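Local coordinates for activator of Hsp90 ATPase homologue 1/2-like C-terminal domain-containing protein (Rhodobacter sphaeroides, PDB 3PU2) that is of unknown function but belongs to the AHA1 family of the SRPBCC superfamily and is a putative activator of the Hsp90 ATPase, at residues T104-L108 against A120-Y125. Numbering follows the deposited sequence.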
loop_
_atom_site.group_PDB
_atom_site.type_symbol
_atom_site.label_atom_id
_atom_site.label_comp_id
_atom_site.label_asym_id
_atom_site.label_seq_id
_atom_site.Cartn_x
_atom_site.Cartn_y
_atom_site.Cartn_z
ATOM N N THR A 104 2.266 -11.818 4.067
ATOM C CA THR A 104 0.955 -11.206 4.278
ATOM C C THR A 104 0.157 -11.060 2.984
ATOM O O THR A 104 0.731 -10.980 1.884
ATOM C CB THR A 104 1.080 -9.788 4.916
ATOM O OG1 THR A 104 1.781 -8.914 4.026
ATOM C CG2 THR A 104 1.840 -9.853 6.235
ATOM N N LEU A 105 -1.166 -11.019 3.109
ATOM C CA LEU A 105 -2.015 -10.850 1.926
ATOM C C LEU A 105 -2.721 -9.505 2.037
ATOM O O LEU A 105 -3.472 -9.263 2.988
ATOM C CB LEU A 105 -3.052 -11.959 1.830
ATOM C CG LEU A 105 -3.755 -12.020 0.474
ATOM C CD1 LEU A 105 -2.954 -12.905 -0.474
ATOM C CD2 LEU A 105 -5.159 -12.575 0.654
ATOM N N VAL A 106 -2.489 -8.652 1.045
ATOM C CA VAL A 106 -3.030 -7.306 1.015
ATOM C C VAL A 106 -4.141 -7.113 0.009
ATOM O O VAL A 106 -3.979 -7.414 -1.166
ATOM C CB VAL A 106 -1.923 -6.324 0.675
ATOM C CG1 VAL A 106 -2.439 -4.923 0.769
ATOM C CG2 VAL A 106 -0.749 -6.536 1.610
ATOM N N THR A 107 -5.257 -6.563 0.469
ATOM C CA THR A 107 -6.420 -6.353 -0.387
ATOM C C THR A 107 -6.782 -4.877 -0.542
ATOM O O THR A 107 -7.016 -4.180 0.436
ATOM C CB THR A 107 -7.641 -7.100 0.200
ATOM O OG1 THR A 107 -7.235 -8.411 0.622
ATOM C CG2 THR A 107 -8.761 -7.215 -0.830
ATOM N N LEU A 108 -6.829 -4.409 -1.780
ATOM C CA LEU A 108 -7.177 -3.024 -2.055
ATOM C C LEU A 108 -8.475 -2.978 -2.835
ATOM O O LEU A 108 -8.602 -3.574 -3.905
ATOM C CB LEU A 108 -6.091 -2.332 -2.886
ATOM C CG LEU A 108 -4.657 -2.391 -2.356
ATOM C CD1 LEU A 108 -3.719 -1.989 -3.473
ATOM C CD2 LEU A 108 -4.476 -1.494 -1.133
ATOM N N ALA A 120 -10.160 1.246 0.324
ATOM C CA ALA A 120 -10.319 0.324 1.439
ATOM C C ALA A 120 -9.172 -0.677 1.312
ATOM O O ALA A 120 -8.997 -1.310 0.263
ATOM C CB ALA A 120 -11.657 -0.383 1.359
HETATM N N MSE A 121 -8.384 -0.799 2.376
HETATM C CA MSE A 121 -7.250 -1.700 2.388
HETATM C C MSE A 121 -7.289 -2.638 3.581
HETATM O O MSE A 121 -7.626 -2.234 4.690
HETATM C CB MSE A 121 -5.954 -0.892 2.408
HETATM C CG MSE A 121 -4.719 -1.754 2.618
HETATM SE SE MSE A 121 -3.060 -0.831 2.331
HETATM C CE MSE A 121 -2.171 -1.359 3.956
ATOM N N ALA A 122 -6.939 -3.898 3.342
ATOM C CA ALA A 122 -6.918 -4.916 4.388
ATOM C C ALA A 122 -5.659 -5.766 4.255
ATOM O O ALA A 122 -5.211 -6.082 3.138
ATOM C CB ALA A 122 -8.126 -5.798 4.275
ATOM N N VAL A 123 -5.098 -6.144 5.398
ATOM C CA VAL A 123 -3.894 -6.950 5.413
ATOM C C VAL A 123 -4.146 -8.137 6.324
ATOM O O VAL A 123 -4.417 -7.956 7.511
ATOM C CB VAL A 123 -2.686 -6.131 5.944
ATOM C CG1 VAL A 123 -1.413 -6.943 5.846
ATOM C CG2 VAL A 123 -2.541 -4.863 5.149
ATOM N N ASP A 124 -4.097 -9.346 5.765
ATOM C CA ASP A 124 -4.302 -10.544 6.565
ATOM C C ASP A 124 -2.918 -11.043 6.930
ATOM O O ASP A 124 -2.068 -11.211 6.055
ATOM C CB ASP A 124 -5.040 -11.631 5.777
ATOM C CG ASP A 124 -6.499 -11.301 5.539
ATOM O OD1 ASP A 124 -7.202 -10.950 6.518
ATOM O OD2 ASP A 124 -6.942 -11.409 4.371
ATOM N N TYR A 125 -2.700 -11.279 8.217
ATOM C CA TYR A 125 -1.420 -11.748 8.735
ATOM C C TYR A 125 -1.393 -13.249 9.016
ATOM O O TYR A 125 -2.439 -13.896 9.098
ATOM C CB TYR A 125 -1.075 -10.949 9.998
ATOM C CG TYR A 125 -0.804 -9.490 9.698
ATOM C CD1 TYR A 125 0.454 -9.070 9.242
ATOM C CD2 TYR A 125 -1.817 -8.537 9.783
ATOM C CE1 TYR A 125 0.690 -7.747 8.872
ATOM C CE2 TYR A 125 -1.587 -7.206 9.408
ATOM C CZ TYR A 125 -0.334 -6.832 8.951
ATOM O OH TYR A 125 -0.120 -5.564 8.503
#
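A chi1 of 63° puts OG1 of T104 between the backbone N and the carbonyl carbon, which leaves CG2 beside N, anti to the carbonyl carbon, and next to Y125. That methyl approaches the CD1 and CE1 side of the phenol ring obliquely, and the two side chains run alongside each other in the same direction. L108, with CG opposite its carbonyl carbon (chi1 -53°), runs alongside M121, a selenomethionine whose chain stays extended as far as SE before bending. CD2 of L108 lies 3.8 Å from CG of M121 and equally close to its SE, so this methyl packs along the length of the chain. Between these two pairs, V106 and V123 sit next to each other on the same face, as a non-hydrogen-bonded pair, their CG2 methyls 4.3 Å apart.

Four backbone bonds hold the strands together. L105 and D124 exchange two, N of L105 to O of D124 at 3.1 Å and N of D124 to O of L105 at 2.8 Å. T107 and A122 do the same, N of T107 to O of A122 at 2.7 Å and N of A122 to O of T107 at 2.9 Å; this last is more bent, the other three nearly straight. The side chains of these hydrogen-bonded pairs lie on the other face of the sheet, where the D124 carboxylate is engaged by R14 of the next strand in a salt bridge.

Y147 of helix 139-156 covers M121 on the V106/V123 face, and M139 of the same helix touches Y125 just past the strand end. Segments 104-108 and 120-124 run at 167° to each other and belong to the antiparallel hairpin 104-113/116-124, part of the curved sheet that wraps around a long C-terminal helix in the helix-grip fold of Bet v 1-like SRPBCC proteins.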